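Local atomic coordinates of nitrogen regulatory protein P-II (Thiomonas intermedia, PDB entry 5D4L), a protein that binds the adenine nucleotides ADP and AMP and probably acts as a bicarbonate-responsive PII-like regulator associated with the carboxysome. Residues Pro16-Glu21 with Val103-Val108; Thr45-Leu50 with Met73-Val78; Ser51-His56 with Phe65-Ala70. All coordinates share one frame; numbering follows the deposited sequence.

Contact 1. Residues Pro16-Glu21 with Val103-Val108; sequences PLKKLE and VHDIQV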
ATOM      1  N   PRO A  16     -16.278   5.751  -4.152  1.00 25.72           N
ATOM      2  CA  PRO A  16     -15.188   5.054  -4.841  1.00 24.88           C
ATOM      3  C   PRO A  16     -14.188   6.038  -5.447  1.00 22.91           C
ATOM      4  O   PRO A  16     -14.571   7.060  -5.978  1.00 24.65           O
ATOM      5  CB  PRO A  16     -15.910   4.259  -5.933  1.00 23.73           C
ATOM      6  CG  PRO A  16     -17.135   5.071  -6.232  1.00 26.92           C
ATOM      7  CD  PRO A  16     -17.521   5.785  -4.951  1.00 26.58           C
ATOM      8  N   LEU A  17     -12.911   5.714  -5.349  1.00 23.86           N
ATOM      9  CA  LEU A  17     -11.844   6.512  -5.928  1.00 23.68           C
ATOM     10  C   LEU A  17     -10.816   5.533  -6.464  1.00 22.17           C
ATOM     11  O   LEU A  17     -10.927   4.336  -6.213  1.00 19.80           O
ATOM     12  CB  LEU A  17     -11.200   7.442  -4.895  1.00 20.75           C
ATOM     13  CG  LEU A  17     -11.977   8.630  -4.330  1.00 26.27           C
ATOM     14  CD1 LEU A  17     -11.165   9.222  -3.221  1.00 26.49           C
ATOM     15  CD2 LEU A  17     -12.221   9.668  -5.385  1.00 24.42           C
ATOM     16  N   LYS A  18      -9.820   6.055  -7.176  1.00 20.23           N
ATOM     17  CA  LYS A  18      -8.668   5.290  -7.641  1.00 19.97           C
ATOM     18  C   LYS A  18      -7.477   5.665  -6.781  1.00 22.55           C
ATOM     19  O   LYS A  18      -7.248   6.847  -6.545  1.00 25.66           O
ATOM     20  CB  LYS A  18      -8.368   5.585  -9.113  1.00 22.59           C
ATOM     21  CG  LYS A  18      -9.478   5.175 -10.079  1.00 25.23           C
ATOM     22  CD  LYS A  18      -9.651   3.662 -10.021  1.00 30.11           C
ATOM     23  CE  LYS A  18     -10.472   3.105 -11.168  1.00 26.84           C
ATOM     24  NZ  LYS A  18     -10.678   1.645 -10.980  1.00 28.70           N
ATOM     25  N   LYS A  19      -6.731   4.681  -6.287  1.00 19.29           N
ATOM     26  CA  LYS A  19      -5.511   4.993  -5.553  1.00 20.92           C
ATOM     27  C   LYS A  19      -4.296   4.641  -6.390  1.00 21.43           C
ATOM     28  O   LYS A  19      -4.146   3.514  -6.837  1.00 21.61           O
ATOM     29  CB  LYS A  19      -5.428   4.267  -4.220  1.00 19.48           C
ATOM     30  CG  LYS A  19      -4.331   4.842  -3.315  1.00 21.99           C
ATOM     31  CD  LYS A  19      -4.003   3.961  -2.120  1.00 21.78           C
ATOM     32  CE  LYS A  19      -2.917   2.984  -2.433  1.00 20.69           C
ATOM     33  NZ  LYS A  19      -2.530   2.145  -1.232  1.00 22.93           N
ATOM     34  N   LEU A  20      -3.443   5.633  -6.571  1.00 19.48           N
ATOM     35  CA  LEU A  20      -2.246   5.539  -7.377  1.00 18.37           C
ATOM     36  C   LEU A  20      -1.053   5.414  -6.453  1.00 19.81           C
ATOM     37  O   LEU A  20      -0.894   6.232  -5.552  1.00 21.12           O
ATOM     38  CB  LEU A  20      -2.105   6.785  -8.254  1.00 18.91           C
ATOM     39  CG  LEU A  20      -2.619   6.911  -9.690  1.00 24.50           C
ATOM     40  CD1 LEU A  20      -3.843   6.093  -9.974  1.00 23.74           C
ATOM     41  CD2 LEU A  20      -2.932   8.371  -9.930  1.00 25.27           C
ATOM     42  N   GLU A  21      -0.244   4.376  -6.646  1.00 21.54           N
ATOM     43  CA  GLU A  21       1.046   4.269  -5.980  1.00 19.28           C
ATOM     44  C   GLU A  21       2.126   4.492  -7.028  1.00 21.05           C
ATOM     45  O   GLU A  21       2.323   3.660  -7.909  1.00 22.53           O
ATOM     46  CB  GLU A  21       1.211   2.911  -5.294  1.00 18.59           C
ATOM     47  CG  GLU A  21       0.211   2.682  -4.152  1.00 22.16           C
ATOM     48  CD  GLU A  21       0.336   1.309  -3.512  1.00 25.95           C
ATOM     49  OE1 GLU A  21      -0.188   1.125  -2.394  1.00 30.51           O
ATOM     50  OE2 GLU A  21       0.962   0.407  -4.118  1.00 29.76           O
ATOM     51  N   VAL A 103      -2.317   1.204 -10.110  1.00 18.83           N
ATOM     52  CA  VAL A 103      -3.667   1.723  -9.956  1.00 18.48           C
ATOM     53  C   VAL A 103      -4.532   0.741  -9.148  1.00 20.37           C
ATOM     54  O   VAL A 103      -4.634  -0.420  -9.525  1.00 19.45           O
ATOM     55  CB  VAL A 103      -4.307   1.983 -11.341  1.00 18.80           C
ATOM     56  CG1 VAL A 103      -5.735   2.472 -11.194  1.00 21.11           C
ATOM     57  CG2 VAL A 103      -3.481   2.985 -12.121  1.00 20.18           C
ATOM     58  N   HIS A 104      -5.120   1.195  -8.033  1.00 20.77           N
ATOM     59  CA  HIS A 104      -6.034   0.358  -7.241  1.00 23.18           C
ATOM     60  C   HIS A 104      -7.463   0.943  -7.225  1.00 25.06           C
ATOM     61  O   HIS A 104      -7.647   2.153  -7.409  1.00 23.15           O
ATOM     62  CB  HIS A 104      -5.599   0.216  -5.768  1.00 18.52           C
ATOM     63  CG  HIS A 104      -4.144  -0.058  -5.540  1.00 22.27           C
ATOM     64  ND1 HIS A 104      -3.699  -1.170  -4.853  1.00 21.30           N
ATOM     65  CD2 HIS A 104      -3.040   0.667  -5.826  1.00 19.13           C
ATOM     66  CE1 HIS A 104      -2.382  -1.135  -4.762  1.00 19.01           C
ATOM     67  NE2 HIS A 104      -1.958  -0.027  -5.341  1.00 19.58           N
ATOM     68  N   ASP A 105      -8.456   0.089  -6.960  1.00 23.25           N
ATOM     69  CA  ASP A 105      -9.783   0.539  -6.500  1.00 25.49           C
ATOM     70  C   ASP A 105      -9.783   0.698  -4.982  1.00 23.09           C
ATOM     71  O   ASP A 105      -9.357  -0.199  -4.264  1.00 22.50           O
ATOM     72  CB  ASP A 105     -10.889  -0.450  -6.881  1.00 25.99           C
ATOM     73  CG  ASP A 105     -11.267  -0.393  -8.351  1.00 29.52           C
ATOM     74  OD1 ASP A 105     -11.328   0.708  -8.922  1.00 33.93           O
ATOM     75  OD2 ASP A 105     -11.519  -1.469  -8.939  1.00 37.57           O
ATOM     76  N   ILE A 106     -10.226   1.843  -4.485  1.00 18.80           N
ATOM     77  CA  ILE A 106     -10.413   1.997  -3.055  1.00 24.31           C
ATOM     78  C   ILE A 106     -11.713   2.708  -2.785  1.00 24.82           C
ATOM     79  O   ILE A 106     -12.363   3.187  -3.712  1.00 22.18           O
ATOM     80  CB  ILE A 106      -9.280   2.789  -2.372  1.00 19.47           C
ATOM     81  CG1 ILE A 106      -9.293   4.251  -2.806  1.00 20.67           C
ATOM     82  CG2 ILE A 106      -7.938   2.135  -2.628  1.00 22.71           C
ATOM     83  CD1 ILE A 106      -8.334   5.137  -2.022  1.00 20.33           C
ATOM     84  N   GLN A 107     -12.088   2.764  -1.513  1.00 19.01           N
ATOM     85  CA  GLN A 107     -13.229   3.561  -1.103  1.00 23.35           C
ATOM     86  C   GLN A 107     -12.824   4.418   0.071  1.00 24.78           C
ATOM     87  O   GLN A 107     -11.956   4.015   0.844  1.00 23.02           O
ATOM     88  CB  GLN A 107     -14.418   2.667  -0.749  1.00 28.41           C
ATOM     89  CG  GLN A 107     -14.799   1.737  -1.910  1.00 32.05           C
ATOM     90  CD  GLN A 107     -16.088   0.983  -1.675  1.00 42.10           C
ATOM     91  OE1 GLN A 107     -16.535   0.827  -0.538  1.00 48.39           O
ATOM     92  NE2 GLN A 107     -16.700   0.514  -2.756  1.00 49.74           N
ATOM     93  N   VAL A 108     -13.433   5.601   0.191  1.00 21.72           N
ATOM     94  CA  VAL A 108     -13.200   6.485   1.320  1.00 22.49           C
ATOM     95  C   VAL A 108     -14.539   6.899   1.929  1.00 28.38           C
ATOM     96  O   VAL A 108     -15.500   7.215   1.222  1.00 29.97           O
ATOM     97  CB  VAL A 108     -12.376   7.746   0.927  1.00 22.41           C
ATOM     98  CG1 VAL A 108     -10.990   7.353   0.456  1.00 25.04           C
ATOM     99  CG2 VAL A 108     -13.073   8.547  -0.149  1.00 37.11           C
TER
HETATM  100  O   HOH W   1     -12.818   2.716  -7.380  1.00 24.19           O
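I106 and V108 pack against L17 and K19 at the apolar centre of two antiparallel neighbours in the ferredoxin-like sheet of the PII family. CG1 of I106 sits between its backbone N and carbonyl carbon (chi1 68°), which brings its CD1 to 3.7 Å from CB of K19. L17 crosses V108 at about a right angle, its CD1 3.7 Å from V108 CG2. On the opposite face, L20 and V103 lie side by side, branched residues suited to a surface that also meets helix 83-94. Backbone bonds join L17 with I106 and K19 with H104. Farther out, CE of K19 sits over one face of the H104 ring, toward its rim, 4.1 Å from CD2. K19 NZ bridges to E21 OE1 at 2.8 Å and also to E21 of the second subunit, while OE2 of E21 receives K19 of the third subunit. Were E21 replaced by alanine, K19 here and K19 of the third subunit would each probably lack a carboxylate partner in this buried interface. At the edge K18 NZ forms a salt bridge with D105 OD1, though the modelled separation is doubtfully short. A water donates to L17 O at 2.7 Å and to D105 OD1 at 2.9 Å.

Contact 2. Residues Thr45-Leu50 with Met73-Val78; sequences TIVGNL and MIIAAV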
ATOM      1  N   THR A  45       0.349  11.755  -0.420  1.00 23.04           N
ATOM      2  CA  THR A  45       1.298  11.499   0.654  1.00 19.02           C
ATOM      3  C   THR A  45       2.496  10.770   0.081  1.00 22.58           C
ATOM      4  O   THR A  45       2.444  10.216  -1.025  1.00 23.12           O
ATOM      5  CB  THR A  45       0.686  10.683   1.820  1.00 22.45           C
ATOM      6  OG1 THR A  45       0.103   9.499   1.297  1.00 23.53           O
ATOM      7  CG2 THR A  45      -0.395  11.478   2.543  1.00 22.06           C
ATOM      8  N   ILE A  46       3.596  10.803   0.818  1.00 21.94           N
ATOM      9  CA  ILE A  46       4.834  10.248   0.316  1.00 21.83           C
ATOM     10  C   ILE A  46       5.481   9.338   1.335  1.00 25.31           C
ATOM     11  O   ILE A  46       5.693   9.742   2.476  1.00 24.49           O
ATOM     12  CB  ILE A  46       5.812  11.342  -0.070  1.00 25.13           C
ATOM     13  CG1 ILE A  46       5.166  12.237  -1.144  1.00 21.79           C
ATOM     14  CG2 ILE A  46       7.147  10.713  -0.547  1.00 21.14           C
ATOM     15  CD1 ILE A  46       6.095  13.231  -1.761  1.00 24.62           C
ATOM     16  N   VAL A  47       5.757   8.103   0.910  1.00 21.33           N
ATOM     17  CA  VAL A  47       6.509   7.155   1.713  1.00 24.87           C
ATOM     18  C   VAL A  47       7.957   7.200   1.250  1.00 25.48           C
ATOM     19  O   VAL A  47       8.233   7.007   0.061  1.00 25.03           O
ATOM     20  CB  VAL A  47       5.966   5.692   1.593  1.00 24.06           C
ATOM     21  CG1 VAL A  47       6.671   4.784   2.595  1.00 23.10           C
ATOM     22  CG2 VAL A  47       4.453   5.627   1.813  1.00 17.06           C
ATOM     23  N   GLY A  48       8.877   7.458   2.176  1.00 20.45           N
ATOM     24  CA  GLY A  48      10.288   7.500   1.842  1.00 23.44           C
ATOM     25  C   GLY A  48      11.021   6.189   2.112  1.00 29.81           C
ATOM     26  O   GLY A  48      10.435   5.226   2.601  1.00 29.52           O
ATOM     27  N   ASN A  49      12.307   6.155   1.785  1.00 28.24           N
ATOM     28  CA  ASN A  49      13.161   4.989   2.040  1.00 33.29           C
ATOM     29  C   ASN A  49      12.671   3.664   1.468  1.00 28.53           C
ATOM     30  O   ASN A  49      12.668   2.647   2.151  1.00 33.06           O
ATOM     31  CB  ASN A  49      13.396   4.817   3.545  1.00 39.13           C
ATOM     32  CG  ASN A  49      14.787   5.288   3.971  1.00 45.83           C
ATOM     33  OD1 ASN A  49      15.809   4.739   3.534  1.00 46.50           O
ATOM     34  ND2 ASN A  49      14.832   6.311   4.822  1.00 44.94           N
ATOM     35  N   LEU A  50      12.240   3.692   0.217  1.00 27.28           N
ATOM     36  CA  LEU A  50      12.058   2.477  -0.545  1.00 26.30           C
ATOM     37  C   LEU A  50      13.349   2.169  -1.290  1.00 26.04           C
ATOM     38  O   LEU A  50      14.136   3.065  -1.596  1.00 25.09           O
ATOM     39  CB  LEU A  50      10.905   2.596  -1.542  1.00 20.96           C
ATOM     40  CG  LEU A  50       9.484   2.300  -1.061  1.00 26.72           C
ATOM     41  CD1 LEU A  50       8.927   3.412  -0.145  1.00 24.40           C
ATOM     42  CD2 LEU A  50       8.581   2.068  -2.263  1.00 22.34           C
ATOM     43  N   MET A  73       7.559   6.394  -2.650  1.00 19.47           N
ATOM     44  CA  MET A  73       6.264   6.087  -3.186  1.00 18.75           C
ATOM     45  C   MET A  73       5.381   7.289  -2.975  1.00 19.37           C
ATOM     46  O   MET A  73       5.206   7.743  -1.846  1.00 20.93           O
ATOM     47  CB  MET A  73       5.655   4.849  -2.515  1.00 23.83           C
ATOM     48  CG  MET A  73       4.205   4.590  -2.916  1.00 21.41           C
ATOM     49  SD  MET A  73       3.503   3.145  -2.098  1.00 32.15           S
ATOM     50  CE  MET A  73       4.435   1.853  -2.905  1.00 18.64           C
ATOM     51  N   ILE A  74       4.830   7.811  -4.063  1.00 19.05           N
ATOM     52  CA  ILE A  74       3.839   8.864  -3.966  1.00 17.82           C
ATOM     53  C   ILE A  74       2.441   8.239  -4.061  1.00 21.04           C
ATOM     54  O   ILE A  74       2.162   7.447  -4.958  1.00 22.21           O
ATOM     55  CB  ILE A  74       4.064   9.916  -5.056  1.00 20.41           C
ATOM     56  CG1 ILE A  74       5.514  10.407  -4.979  1.00 16.71           C
ATOM     57  CG2 ILE A  74       3.061  11.057  -4.931  1.00 19.56           C
ATOM     58  CD1 ILE A  74       5.843  11.512  -5.940  1.00 20.54           C
ATOM     59  N   ILE A  75       1.586   8.554  -3.098  1.00 21.45           N
ATOM     60  CA  ILE A  75       0.224   8.036  -3.084  1.00 22.56           C
ATOM     61  C   ILE A  75      -0.793   9.170  -3.350  1.00 22.23           C
ATOM     62  O   ILE A  75      -0.851  10.148  -2.614  1.00 21.62           O
ATOM     63  CB  ILE A  75      -0.085   7.331  -1.717  1.00 19.85           C
ATOM     64  CG1 ILE A  75       0.926   6.220  -1.438  1.00 20.48           C
ATOM     65  CG2 ILE A  75      -1.487   6.762  -1.688  1.00 22.27           C
ATOM     66  CD1 ILE A  75       0.744   5.588  -0.038  1.00 22.22           C
ATOM     67  N   ALA A  76      -1.582   9.034  -4.407  1.00 20.53           N
ATOM     68  CA  ALA A  76      -2.672   9.960  -4.668  1.00 22.22           C
ATOM     69  C   ALA A  76      -3.995   9.222  -4.837  1.00 24.45           C
ATOM     70  O   ALA A  76      -4.088   8.274  -5.618  1.00 24.01           O
ATOM     71  CB  ALA A  76      -2.382  10.762  -5.878  1.00 23.88           C
ATOM     72  N   ALA A  77      -5.007   9.648  -4.090  1.00 24.46           N
ATOM     73  CA  ALA A  77      -6.361   9.140  -4.264  1.00 22.36           C
ATOM     74  C   ALA A  77      -7.131  10.134  -5.138  1.00 27.49           C
ATOM     75  O   ALA A  77      -7.231  11.314  -4.819  1.00 31.19           O
ATOM     76  CB  ALA A  77      -7.037   8.949  -2.948  1.00 26.75           C
ATOM     77  N   VAL A  78      -7.707   9.621  -6.211  1.00 22.52           N
ATOM     78  CA  VAL A  78      -8.019  10.401  -7.388  1.00 22.93           C
ATOM     79  C   VAL A  78      -9.322   9.888  -8.019  1.00 26.41           C
ATOM     80  O   VAL A  78      -9.569   8.677  -8.025  1.00 29.69           O
ATOM     81  CB  VAL A  78      -6.784  10.307  -8.353  1.00 28.61           C
ATOM     82  CG1 VAL A  78      -7.108   9.673  -9.683  1.00 24.59           C
ATOM     83  CG2 VAL A  78      -6.085  11.632  -8.473  1.00 29.04           C
TER
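T45 and I75 form a hydrogen-bonded pair whose side chains share one face of the antiparallel sheet with V47 and M73. OG1 of T45 is turned between its own backbone N and carbonyl carbon (chi1 53°), and it therefore lies against the aliphatic wall of I75, 3.7 Å from I75 CB; buried here, this hydroxyl has no polar partner in the model. In crystals with nucleotide, T45 and A77 both belong to the ADP site. The next step along the face is purely apolar: V47 CG2 crosses over to I75 CD1 at 4.1 Å. M73 runs out straight, with CG opposite the backbone N (chi1 172°), and bends only at its last torsion, leaving its CB for L50, whose CD2 approaches to 4.0 Å. Unbranched and flexible, methionine can thread between bulkier neighbours. On the other face I46 and I74 match CG1 to CG1 at 4.3 Å. Four backbone bonds, among them I75 N to T45 O at 2.8 Å, hold the register. I74 packs on A32 and L36 of helix 29-39 and I46 on K29; M73 reaches I23 of strand 12-25, while T45, I46 and V47 extend the sheet into the second subunit.

Contact 3. Residues Ser51-His56 with Phe65-Ala70; sequences SGKGSH and FNEDDA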
ATOM      1  N   SER A  51      13.556   0.890  -1.563  1.00 24.54           N
ATOM      2  CA  SER A  51      14.598   0.439  -2.458  1.00 24.91           C
ATOM      3  C   SER A  51      13.953  -0.584  -3.365  1.00 23.86           C
ATOM      4  O   SER A  51      12.781  -0.921  -3.191  1.00 24.54           O
ATOM      5  CB  SER A  51      15.771  -0.164  -1.705  1.00 27.50           C
ATOM      6  OG  SER A  51      15.324  -1.224  -0.884  1.00 27.13           O
ATOM      7  N   GLY A  52      14.691  -1.086  -4.338  1.00 24.27           N
ATOM      8  CA  GLY A  52      14.052  -1.946  -5.304  1.00 23.26           C
ATOM      9  C   GLY A  52      15.024  -2.634  -6.199  1.00 24.03           C
ATOM     10  O   GLY A  52      16.226  -2.421  -6.113  1.00 26.60           O
ATOM     11  N   LYS A  53      14.479  -3.450  -7.084  1.00 23.02           N
ATOM     12  CA  LYS A  53      15.285  -4.196  -8.011  1.00 22.48           C
ATOM     13  C   LYS A  53      14.424  -4.671  -9.157  1.00 25.81           C
ATOM     14  O   LYS A  53      13.347  -5.202  -8.931  1.00 28.83           O
ATOM     15  CB  LYS A  53      15.930  -5.386  -7.308  1.00 28.98           C
ATOM     16  CG  LYS A  53      17.154  -5.947  -8.023  1.00 34.33           C
ATOM     17  CD  LYS A  53      17.397  -7.394  -7.640  1.00 36.96           C
ATOM     18  CE  LYS A  53      18.751  -7.858  -8.145  1.00 46.13           C
ATOM     19  NZ  LYS A  53      19.829  -7.170  -7.370  1.00 60.98           N
ATOM     20  N   GLY A  54      14.893  -4.476 -10.385  1.00 25.75           N
ATOM     21  CA  GLY A  54      14.290  -5.111 -11.546  1.00 27.61           C
ATOM     22  C   GLY A  54      13.018  -4.466 -12.064  1.00 32.30           C
ATOM     23  O   GLY A  54      12.721  -3.306 -11.776  1.00 28.27           O
ATOM     24  N   SER A  55      12.266  -5.230 -12.849  1.00 36.27           N
ATOM     25  CA  SER A  55      11.045  -4.720 -13.473  1.00 37.40           C
ATOM     26  C   SER A  55       9.854  -4.919 -12.556  1.00 40.79           C
ATOM     27  O   SER A  55       9.675  -5.992 -11.964  1.00 42.01           O
ATOM     28  CB  SER A  55      10.783  -5.408 -14.814  1.00 37.24           C
ATOM     29  OG  SER A  55       9.631  -4.867 -15.438  1.00 49.49           O
ATOM     30  N   HIS A  56       9.023  -3.895 -12.453  1.00 36.01           N
ATOM     31  CA  HIS A  56       7.965  -3.925 -11.468  1.00 39.69           C
ATOM     32  C   HIS A  56       6.596  -3.922 -12.128  1.00 41.29           C
ATOM     33  O   HIS A  56       5.688  -3.239 -11.668  1.00 46.06           O
ATOM     34  CB  HIS A  56       8.110  -2.739 -10.510  1.00 36.51           C
ATOM     35  CG  HIS A  56       7.712  -3.053  -9.101  1.00 35.11           C
ATOM     36  ND1 HIS A  56       7.626  -2.089  -8.116  1.00 33.16           N
ATOM     37  CD2 HIS A  56       7.380  -4.225  -8.510  1.00 32.07           C
ATOM     38  CE1 HIS A  56       7.252  -2.656  -6.979  1.00 29.11           C
ATOM     39  NE2 HIS A  56       7.099  -3.950  -7.191  1.00 32.85           N
ATOM     40  N   PHE A  65      14.714  -0.742 -11.767  1.00 27.87           N
ATOM     41  CA  PHE A  65      15.342  -0.246 -10.556  1.00 29.23           C
ATOM     42  C   PHE A  65      16.636  -1.013 -10.314  1.00 30.72           C
ATOM     43  O   PHE A  65      16.746  -2.192 -10.670  1.00 24.52           O
ATOM     44  CB  PHE A  65      14.432  -0.450  -9.328  1.00 24.97           C
ATOM     45  CG  PHE A  65      13.130   0.300  -9.369  1.00 24.23           C
ATOM     46  CD1 PHE A  65      13.083   1.639  -9.718  1.00 27.29           C
ATOM     47  CD2 PHE A  65      11.948  -0.340  -9.017  1.00 23.06           C
ATOM     48  CE1 PHE A  65      11.858   2.339  -9.728  1.00 25.97           C
ATOM     49  CE2 PHE A  65      10.721   0.346  -9.016  1.00 24.32           C
ATOM     50  CZ  PHE A  65      10.677   1.688  -9.371  1.00 23.07           C
ATOM     51  N   ASN A  66      17.605  -0.389  -9.660  1.00 27.96           N
ATOM     52  CA  ASN A  66      18.651  -1.217  -9.101  1.00 29.44           C
ATOM     53  C   ASN A  66      18.982  -0.830  -7.679  1.00 30.12           C
ATOM     54  O   ASN A  66      18.378   0.082  -7.108  1.00 30.60           O
ATOM     55  CB  ASN A  66      19.906  -1.203  -9.976  1.00 33.05           C
ATOM     56  CG  ASN A  66      20.457   0.174 -10.184  1.00 36.41           C
ATOM     57  OD1 ASN A  66      20.550   0.972  -9.252  1.00 37.65           O
ATOM     58  ND2 ASN A  66      20.848   0.463 -11.418  1.00 36.70           N
ATOM     59  N   GLU A  67      19.961  -1.536  -7.130  1.00 31.46           N
ATOM     60  CA  GLU A  67      20.229  -1.543  -5.708  1.00 34.25           C
ATOM     61  C   GLU A  67      20.747  -0.236  -5.144  1.00 33.02           C
ATOM     62  O   GLU A  67      20.807  -0.083  -3.929  1.00 50.59           O
ATOM     63  CB  GLU A  67      21.214  -2.672  -5.384  1.00 46.27           C
ATOM     64  CG  GLU A  67      20.664  -4.057  -5.739  1.00 54.07           C
ATOM     65  CD  GLU A  67      21.435  -5.191  -5.094  1.00 67.87           C
ATOM     66  OE1 GLU A  67      20.925  -5.776  -4.110  1.00 68.30           O
ATOM     67  OE2 GLU A  67      22.546  -5.504  -5.577  1.00 76.54           O
ATOM     68  N   ASP A  68      21.107   0.726  -5.973  1.00 27.60           N
ATOM     69  CA  ASP A  68      21.480   1.992  -5.372  1.00 35.13           C
ATOM     70  C   ASP A  68      20.497   3.108  -5.719  1.00 32.20           C
ATOM     71  O   ASP A  68      20.836   4.287  -5.696  1.00 39.14           O
ATOM     72  CB  ASP A  68      22.924   2.371  -5.749  1.00 46.99           C
ATOM     73  CG  ASP A  68      23.159   2.434  -7.235  1.00 45.01           C
ATOM     74  OD1 ASP A  68      22.214   2.766  -7.979  1.00 44.15           O
ATOM     75  OD2 ASP A  68      24.307   2.163  -7.652  1.00 44.89           O
ATOM     76  N   ASP A  69      19.267   2.727  -6.025  1.00 28.91           N
ATOM     77  CA  ASP A  69      18.196   3.698  -6.164  1.00 25.93           C
ATOM     78  C   ASP A  69      17.553   3.986  -4.808  1.00 26.02           C
ATOM     79  O   ASP A  69      17.138   3.061  -4.095  1.00 22.83           O
ATOM     80  CB  ASP A  69      17.132   3.197  -7.129  1.00 28.75           C
ATOM     81  CG  ASP A  69      17.582   3.231  -8.571  1.00 32.08           C
ATOM     82  OD1 ASP A  69      18.389   4.121  -8.945  1.00 33.89           O
ATOM     83  OD2 ASP A  69      17.093   2.371  -9.331  1.00 29.84           O
ATOM     84  N   ALA A  70      17.489   5.263  -4.449  1.00 24.75           N
ATOM     85  CA  ALA A  70      16.722   5.690  -3.282  1.00 24.80           C
ATOM     86  C   ALA A  70      15.331   6.010  -3.765  1.00 26.27           C
ATOM     87  O   ALA A  70      15.117   7.055  -4.377  1.00 25.09           O
ATOM     88  CB  ALA A  70      17.355   6.899  -2.621  1.00 20.22           C
TER
HETATM   89  O   HOH W   2      17.298   0.496  -4.561  1.00 24.02           O
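G54 and F65 grip each other by a reciprocal pair of backbone hydrogen bonds, G54 N to F65 O at 3.0 Å and F65 N to G54 O at 3.2 Å. The following amide, N66 N, is taken by D69 OD2 at 2.8 Å from above the carboxylate plane. D69 N returns to N66 O, closing a type I beta turn, and D68 N makes a weak bond to N66 OD1, the pattern of an Asx turn. One water accepts from G52 N at 3.1 Å and lies within bonding range of N66 O and D69 O, joining strand to turn. These residues form the base of the long connection between strands 43-54 and 71-78, the T-loop of PII proteins, where G52, S55 and H56 are seen to bind ADP. G52 suits its place because a CB would lie tight against the F65 ring, about 3.2 Å from CD2. K53 and E67 lie side by side, but NZ to OE2, at 3.7 Å, is only a long salt bridge. H56 brings ND1 to the edge of the F65 ring, 4.0 Å from CE2, while its NE2 is hydrogen-bonded to I75 O of the third subunit.

Overall arrangement
From the N terminus the chain first lays down strand 12-25, whose partner in contact 1 arrives only with strand 100-111, so contact 1 closes the widest loop. Within it, strand 43-54 supplies in turn the first segment of contact 2 and, directly onward, that of contact 3. Contact 3 closes first, at residues 65-70, and the chain then runs into 73-78 to close contact 2; the three loops nest and none cross. Strands 12-25 and 71-78 are neighbours, so contacts 1 and 2 meet directly, K18 N lying 2.8 Å from V78 O. Contact 3 stays apart at the far end, its nearest atoms about 8 Å from those of contact 1.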